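PDB 4YO7: sugar ABC transporter (Sugar-binding protein) from Bacillus halodurans, which probably serves as the solute-binding component of a sugar ABC transporter and is seen holding myo-inositol. Local coordinates for residues R186-G189 against N190-I194; E195-D198 against G199-V202; K209-R212 against S213-M216. All blocks are in the same frame, centred on the assembly; numbering follows the deposited sequence.

The three contacts are local and follow one another along the chain. Contacts 1 and 2 are in series on helix 181-195 and strand 200-207. They meet where I194 packs on L200 and V202, and they share one sodium ion. Both are partly buried, though the turn residues of contact 2 are more exposed. Contact 1 is bonded along a helix, and R186 hydrogen-bonds the inositol. In contact 2, farther from the chain centre, backbone carbonyls and waters hold the metal. Contact 3 lies at the surface, where a carboxylate caps helix 212-224. It touches contact 1 through F210 and R186, but its nearest atoms are about 15 Å from contact 2.

Contact 1. Residues R186-G189 against N190-I194; sequences RTEG and NKQII. With NA (sodium ion), chain G; INS (1,2,3,4,5,6-hexahydroxy-cyclohexane), chain F.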
loop_
_atom_site.group_PDB
_atom_site.type_symbol
_atom_site.label_atom_id
_atom_site.label_comp_id
_atom_site.label_asym_id
_atom_site.label_seq_id
_atom_site.Cartn_x
_atom_site.Cartn_y
_atom_site.Cartn_z
ATOM N N ARG A 186 -4.825 8.769 -0.459
ATOM C CA ARG A 186 -5.988 8.117 0.154
ATOM C C ARG A 186 -6.791 9.141 0.943
ATOM O O ARG A 186 -8.017 9.232 0.813
ATOM C CB ARG A 186 -5.568 6.940 1.036
ATOM C CG ARG A 186 -5.189 5.754 0.214
ATOM C CD ARG A 186 -4.559 4.657 1.042
ATOM N NE ARG A 186 -4.157 3.546 0.197
ATOM C CZ ARG A 186 -3.371 2.555 0.601
ATOM N NH1 ARG A 186 -2.904 2.535 1.843
ATOM N NH2 ARG A 186 -3.041 1.595 -0.236
ATOM N N THR A 187 -6.101 9.950 1.731
ATOM C CA THR A 187 -6.777 10.995 2.475
ATOM C C THR A 187 -7.408 12.033 1.572
ATOM O O THR A 187 -8.489 12.511 1.881
ATOM C CB THR A 187 -5.801 11.638 3.464
ATOM O OG1 THR A 187 -5.499 10.660 4.439
ATOM C CG2 THR A 187 -6.395 12.862 4.192
ATOM N N GLU A 188 -6.763 12.356 0.454
ATOM C CA GLU A 188 -7.353 13.291 -0.499
ATOM C C GLU A 188 -8.653 12.712 -1.082
ATOM O O GLU A 188 -9.658 13.432 -1.209
ATOM C CB GLU A 188 -6.365 13.660 -1.612
ATOM C CG GLU A 188 -6.997 14.487 -2.744
ATOM C CD GLU A 188 -7.431 15.879 -2.315
ATOM O OE1 GLU A 188 -7.014 16.352 -1.222
ATOM O OE2 GLU A 188 -8.191 16.511 -3.092
ATOM N N GLY A 189 -8.660 11.420 -1.384
ATOM C CA GLY A 189 -9.861 10.774 -1.889
ATOM C C GLY A 189 -10.954 10.806 -0.833
ATOM O O GLY A 189 -12.112 11.078 -1.140
ATOM N N ASN A 190 -10.587 10.512 0.412
ATOM C CA ASN A 190 -11.560 10.619 1.502
ATOM C C ASN A 190 -12.174 12.021 1.526
ATOM O O ASN A 190 -13.396 12.194 1.584
ATOM C CB ASN A 190 -10.940 10.377 2.870
ATOM C CG ASN A 190 -10.502 8.943 3.107
ATOM O OD1 ASN A 190 -10.912 7.986 2.425
ATOM N ND2 ASN A 190 -9.692 8.783 4.124
ATOM N N LYS A 191 -11.305 13.034 1.516
ATOM C CA LYS A 191 -11.784 14.406 1.625
ATOM C C LYS A 191 -12.612 14.859 0.427
ATOM O O LYS A 191 -13.490 15.715 0.576
ATOM C CB LYS A 191 -10.613 15.357 1.854
ATOM C CG LYS A 191 -10.006 15.148 3.235
ATOM C CD LYS A 191 -8.980 16.204 3.605
ATOM C CE LYS A 191 -8.473 16.009 5.031
ATOM N NZ LYS A 191 -7.598 17.136 5.482
ATOM N N GLN A 192 -12.355 14.306 -0.751
ATOM C CA GLN A 192 -13.149 14.680 -1.922
ATOM C C GLN A 192 -14.585 14.205 -1.752
ATOM O O GLN A 192 -15.521 14.911 -2.165
ATOM C CB GLN A 192 -12.532 14.122 -3.199
ATOM C CG GLN A 192 -11.333 14.968 -3.674
ATOM C CD GLN A 192 -10.724 14.482 -4.977
ATOM O OE1 GLN A 192 -11.296 13.640 -5.669
ATOM N NE2 GLN A 192 -9.562 15.035 -5.330
ATOM N N ILE A 193 -14.772 13.044 -1.121
ATOM C CA ILE A 193 -16.122 12.539 -0.870
ATOM C C ILE A 193 -16.750 13.357 0.249
ATOM O O ILE A 193 -17.936 13.711 0.210
ATOM C CB ILE A 193 -16.145 11.035 -0.482
ATOM C CG1 ILE A 193 -15.586 10.145 -1.603
ATOM C CG2 ILE A 193 -17.567 10.600 -0.073
ATOM C CD1 ILE A 193 -16.277 10.278 -2.961
ATOM N N ILE A 194 -15.965 13.659 1.270
ATOM C CA ILE A 194 -16.492 14.369 2.418
ATOM C C ILE A 194 -16.968 15.756 1.984
ATOM O O ILE A 194 -17.978 16.248 2.479
ATOM C CB ILE A 194 -15.430 14.444 3.546
ATOM C CG1 ILE A 194 -15.284 13.064 4.194
ATOM C CG2 ILE A 194 -15.824 15.498 4.593
ATOM C CD1 ILE A 194 -14.016 12.862 5.049
HETATM NA NA NA G . -18.672 18.021 4.019
HETATM C C1 INS F . 2.414 0.201 2.751
HETATM C C2 INS F . 1.539 -0.664 3.652
HETATM C C3 INS F . 0.075 -0.289 3.423
HETATM C C4 INS F . -0.332 -0.497 1.960
HETATM C C5 INS F . 0.592 0.344 1.054
HETATM C C6 INS F . 2.047 -0.031 1.296
HETATM O O1 INS F . 3.818 -0.142 2.921
HETATM O O2 INS F . 1.749 -2.026 3.285
HETATM O O3 INS F . -0.713 -1.138 4.309
HETATM O O4 INS F . -1.675 -0.033 1.759
HETATM O O5 INS F . 0.271 0.044 -0.316
HETATM O O6 INS F . 2.887 0.854 0.457
HETATM O O HOH W 1 -19.431 19.936 5.418
HETATM O O HOH W 2 -19.378 19.561 2.327
HETATM O O HOH W 3 -16.543 18.972 4.358
#
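N190, K191 and Q192 give their amides to the carbonyls of R186, T187 and E188 in successive i to i+4 helix bonds, with N190 N 2.9 Å from R186 O, while I193 N to G189 O is a weak bond of 3.3 Å.

Among the side chains, Q192 NE2 donates to E188 OE2 at 3.0 Å. E188 OE2 accepts through its anti lone pair and lies close to the amide plane. The carboxylate and amide planes stand 83° apart. The E188 chain bends at chi2 (67°), which brings its carboxylate over to the next turn. An alanine in place of Q192 is likely to leave this carboxylate without its mate and free to turn. On another side of the helix, T187 CG2 lies 3.9 Å from K191 CE, the two chains running side by side. Their polar ends have other partners: T187 OG1 bonds D175 and N235, and K191 NZ bonds Q205.

R186 stretches away from the helix in extended form. The edge of its guanidinium grips inositol O4 with NH1 at 2.8 Å and NH2 at 2.9 Å. NH2 also bonds Y311. Farther along the helix, I194 O binds the sodium at 2.5 Å. The helix belongs to a beta-alpha-beta unit with strands 169-175 and 200-207, and the R186 side chain reaches from it into the inositol pocket.

Contact 2. Residues E195-D198 against G199-V202; sequences EEHD and GLEV. With NA (sodium ion), chain G.
H197 to L200 form a type I beta turn whose end carbonyls, H197 O and L200 O, bind a sodium ion, in the connection from helix 181-195 to strand 200-207. L200 N closes the turn on H197 O at 3.0 Å. The donor stands 53° out of the carbonyl plane, above it. H197 O serves both the turn and the sodium, which it meets at 2.4 Å. I194 O and three waters bring the ligands to six.

D198 acts through waters: its OD1 accepts from water 2 at 3.3 Å, and its O from water 1 at 2.9 Å. Water 2 also gives a weak bond to E195 O. The D198 carboxylate thus lies in the second shell.

CG stands anti to the carbonyl carbon in both H197 (chi1 -57°) and L200 (chi1 -63°), which lays the two side chains alongside each other. L200 CD1 meets H197 CB at 3.7 Å and approaches the imidazole obliquely.

L200 goes on to pack against M158 and A162 of helix 150-164, while H197 touches N167. Backbone hydrogen bonds of G199 and E201 with G169, and of E201 with I171, place strand 200-207 beside strand 169-175, at the edge of a four-stranded parallel sheet.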
loop_
_atom_site.group_PDB
_atom_site.type_symbol
_atom_site.label_atom_id
_atom_site.label_comp_id
_atom_site.label_asym_id
_atom_site.label_seq_id
_atom_site.Cartn_x
_atom_site.Cartn_y
_atom_site.Cartn_z
ATOM N N GLU A 195 -16.256 16.367 1.037
ATOM C CA GLU A 195 -16.581 17.718 0.567
ATOM C C GLU A 195 -17.843 17.737 -0.310
ATOM O O GLU A 195 -18.447 18.794 -0.514
ATOM C CB GLU A 195 -15.392 18.314 -0.184
ATOM C CG GLU A 195 -14.286 18.748 0.797
ATOM C CD GLU A 195 -12.927 18.967 0.150
ATOM O OE1 GLU A 195 -12.845 19.007 -1.098
ATOM O OE2 GLU A 195 -11.932 19.094 0.901
ATOM N N GLU A 196 -18.240 16.565 -0.796
ATOM C CA GLU A 196 -19.476 16.399 -1.558
ATOM C C GLU A 196 -20.738 16.401 -0.693
ATOM O O GLU A 196 -21.847 16.449 -1.245
ATOM C CB GLU A 196 -19.437 15.089 -2.356
ATOM C CG GLU A 196 -18.550 15.124 -3.592
ATOM C CD GLU A 196 -19.018 16.143 -4.616
ATOM O OE1 GLU A 196 -20.151 16.002 -5.123
ATOM O OE2 GLU A 196 -18.258 17.093 -4.902
ATOM N N HIS A 197 -20.585 16.383 0.639
ATOM C CA HIS A 197 -21.734 16.232 1.540
ATOM C C HIS A 197 -21.690 17.141 2.763
ATOM O O HIS A 197 -20.835 17.002 3.617
ATOM C CB HIS A 197 -21.839 14.776 1.991
ATOM C CG HIS A 197 -21.954 13.806 0.857
ATOM N ND1 HIS A 197 -23.127 13.634 0.150
ATOM C CD2 HIS A 197 -21.045 12.976 0.290
ATOM C CE1 HIS A 197 -22.936 12.735 -0.802
ATOM N NE2 HIS A 197 -21.683 12.318 -0.742
ATOM N N ASP A 198 -22.635 18.071 2.859
ATOM C CA ASP A 198 -22.575 19.072 3.916
ATOM C C ASP A 198 -22.630 18.474 5.324
ATOM O O ASP A 198 -22.059 19.045 6.253
ATOM C CB ASP A 198 -23.698 20.086 3.727
ATOM C CG ASP A 198 -23.461 20.987 2.525
ATOM O OD1 ASP A 198 -22.308 21.041 2.048
ATOM O OD2 ASP A 198 -24.420 21.634 2.061
ATOM N N GLY A 199 -23.283 17.323 5.479
ATOM C CA GLY A 199 -23.406 16.685 6.785
ATOM C C GLY A 199 -22.201 15.856 7.201
ATOM O O GLY A 199 -22.145 15.369 8.339
ATOM N N LEU A 200 -21.243 15.690 6.289
ATOM C CA LEU A 200 -19.985 15.004 6.597
ATOM C C LEU A 200 -18.906 16.034 6.902
ATOM O O LEU A 200 -18.711 16.993 6.153
ATOM C CB LEU A 200 -19.544 14.106 5.439
ATOM C CG LEU A 200 -20.454 12.941 5.057
ATOM C CD1 LEU A 200 -19.914 12.200 3.836
ATOM C CD2 LEU A 200 -20.581 11.988 6.225
ATOM N N GLU A 201 -18.223 15.834 8.016
ATOM C CA GLU A 201 -17.198 16.765 8.452
ATOM C C GLU A 201 -16.028 16.012 9.076
ATOM O O GLU A 201 -16.224 15.119 9.896
ATOM C CB GLU A 201 -17.791 17.760 9.465
ATOM C CG GLU A 201 -16.900 18.954 9.761
ATOM C CD GLU A 201 -17.505 19.890 10.797
ATOM O OE1 GLU A 201 -18.655 19.648 11.221
ATOM O OE2 GLU A 201 -16.827 20.865 11.187
ATOM N N VAL A 202 -14.816 16.396 8.697
ATOM C CA VAL A 202 -13.614 15.868 9.339
ATOM C C VAL A 202 -13.433 16.587 10.668
ATOM O O VAL A 202 -13.235 17.810 10.704
ATOM C CB VAL A 202 -12.365 16.042 8.455
ATOM C CG1 VAL A 202 -11.099 15.542 9.185
ATOM C CG2 VAL A 202 -12.541 15.308 7.113
HETATM NA NA NA G . -18.672 18.021 4.019
HETATM O O HOH W 2 -19.378 19.561 2.327
HETATM O O HOH W 1 -19.431 19.936 5.418
HETATM O O HOH W 3 -16.543 18.972 4.358
#

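Contact 3. Residues K209-R212 against S213-M216; sequences KFDR and SEGM
D211 is the N-cap of helix 212-224, and its carboxylate folds back over the first turn. CG stands anti to the backbone N (chi1 -176°), which sets OD2 at the amide of E214. OD2 accepts from E214 N at 2.9 Å through its anti lone pair. The same oxygen takes the hydroxyl of S213, with OG only 2.5 Å away, a very short bond whose length is doubtful. S213 holds OG between its backbone N and carbonyl carbon (chi1 59°), and this swings the hydroxyl back to the carboxylate. Water 4 also lies at the cap: it accepts from S213 N at 3.0 Å and gives a weak bond to D211 OD1.

Regular helix bonds begin here, with G215 N 2.9 Å from D211 O and M216 N 3.0 Å from R212 O. K209 CD passes 4.3 Å from E214 CG, a loose aliphatic touch. The E214 carboxylate makes a salt bridge with R217. The R212 guanidinium makes a salt bridge with E238. The side chain of M216, modelled as selenomethionine, packs on L245 and A246 of helix 237-249.

The loop ahead of the cap is tied to the ligand pocket, since F210 O bonds N236. At the start of the helix, the E214 amide finds its acceptor in D211 OD2. The helix end would probably favour the ionised carboxylate, which in turn satisfies that amide.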
loop_
_atom_site.group_PDB
_atom_site.type_symbol
_atom_site.label_atom_id
_atom_site.label_comp_id
_atom_site.label_asym_id
_atom_site.label_seq_id
_atom_site.Cartn_x
_atom_site.Cartn_y
_atom_site.Cartn_z
ATOM N N LYS A 209 0.857 6.056 11.248
ATOM C CA LYS A 209 2.086 5.513 10.677
ATOM C C LYS A 209 1.932 4.106 10.090
ATOM O O LYS A 209 2.868 3.319 10.120
ATOM C CB LYS A 209 3.189 5.516 11.738
ATOM C CG LYS A 209 3.421 6.892 12.361
ATOM C CD LYS A 209 4.456 6.846 13.483
ATOM C CE LYS A 209 4.647 8.215 14.115
ATOM N NZ LYS A 209 5.713 8.997 13.464
ATOM N N PHE A 210 0.762 3.830 9.521
ATOM C CA PHE A 210 0.396 2.529 8.938
ATOM C C PHE A 210 0.513 1.373 9.921
ATOM O O PHE A 210 0.526 0.198 9.495
ATOM C CB PHE A 210 1.232 2.227 7.693
ATOM C CG PHE A 210 0.797 2.954 6.439
ATOM C CD1 PHE A 210 -0.549 3.132 6.116
ATOM C CD2 PHE A 210 1.748 3.418 5.557
ATOM C CE1 PHE A 210 -0.922 3.743 4.949
ATOM C CE2 PHE A 210 1.370 4.044 4.394
ATOM C CZ PHE A 210 0.025 4.216 4.099
ATOM N N ASP A 211 0.535 1.684 11.224
ATOM C CA ASP A 211 0.861 0.713 12.271
ATOM C C ASP A 211 -0.325 0.397 13.205
ATOM O O ASP A 211 -1.067 1.296 13.615
ATOM C CB ASP A 211 2.053 1.246 13.082
ATOM C CG ASP A 211 2.527 0.274 14.123
ATOM O OD1 ASP A 211 3.240 -0.671 13.746
ATOM O OD2 ASP A 211 2.189 0.451 15.306
ATOM N N ARG A 212 -0.530 -0.883 13.500
ATOM C CA ARG A 212 -1.630 -1.310 14.379
ATOM C C ARG A 212 -1.526 -0.765 15.791
ATOM O O ARG A 212 -2.497 -0.247 16.333
ATOM C CB ARG A 212 -1.702 -2.837 14.443
ATOM C CG ARG A 212 -2.988 -3.372 15.053
ATOM C CD ARG A 212 -2.974 -4.887 15.144
ATOM N NE ARG A 212 -2.869 -5.509 13.836
ATOM C CZ ARG A 212 -3.210 -6.761 13.575
ATOM N NH1 ARG A 212 -3.682 -7.527 14.548
ATOM N NH2 ARG A 212 -3.089 -7.241 12.341
ATOM N N SER A 213 -0.357 -0.882 16.408
ATOM C CA SER A 213 -0.240 -0.438 17.789
ATOM C C SER A 213 -0.383 1.092 17.866
ATOM O O SER A 213 -0.981 1.618 18.811
ATOM C CB SER A 213 1.095 -0.916 18.400
ATOM O OG SER A 213 2.181 -0.407 17.649
ATOM N N GLU A 214 0.137 1.811 16.873
ATOM C CA GLU A 214 -0.032 3.274 16.841
ATOM C C GLU A 214 -1.498 3.653 16.601
ATOM O O GLU A 214 -2.000 4.636 17.157
ATOM C CB GLU A 214 0.850 3.940 15.765
ATOM C CG GLU A 214 2.289 4.202 16.156
ATOM C CD GLU A 214 2.397 5.052 17.408
ATOM O OE1 GLU A 214 2.095 6.266 17.358
ATOM O OE2 GLU A 214 2.745 4.491 18.455
ATOM N N GLY A 215 -2.190 2.892 15.751
ATOM C CA GLY A 215 -3.614 3.086 15.559
ATOM C C GLY A 215 -4.385 2.937 16.863
ATOM O O GLY A 215 -5.301 3.708 17.131
HETATM N N MSE A 216 -3.999 1.964 17.681
HETATM C CA MSE A 216 -4.670 1.772 18.968
HETATM C C MSE A 216 -4.445 2.989 19.876
HETATM O O MSE A 216 -5.384 3.467 20.514
HETATM C CB MSE A 216 -4.194 0.501 19.657
HETATM C CG MSE A 216 -4.945 0.250 20.925
HETATM SE SE MSE A 216 -4.316 -1.447 21.664
HETATM C CE MSE A 216 -2.635 -0.773 22.416
HETATM O O HOH W 4 1.866 -2.685 15.533
#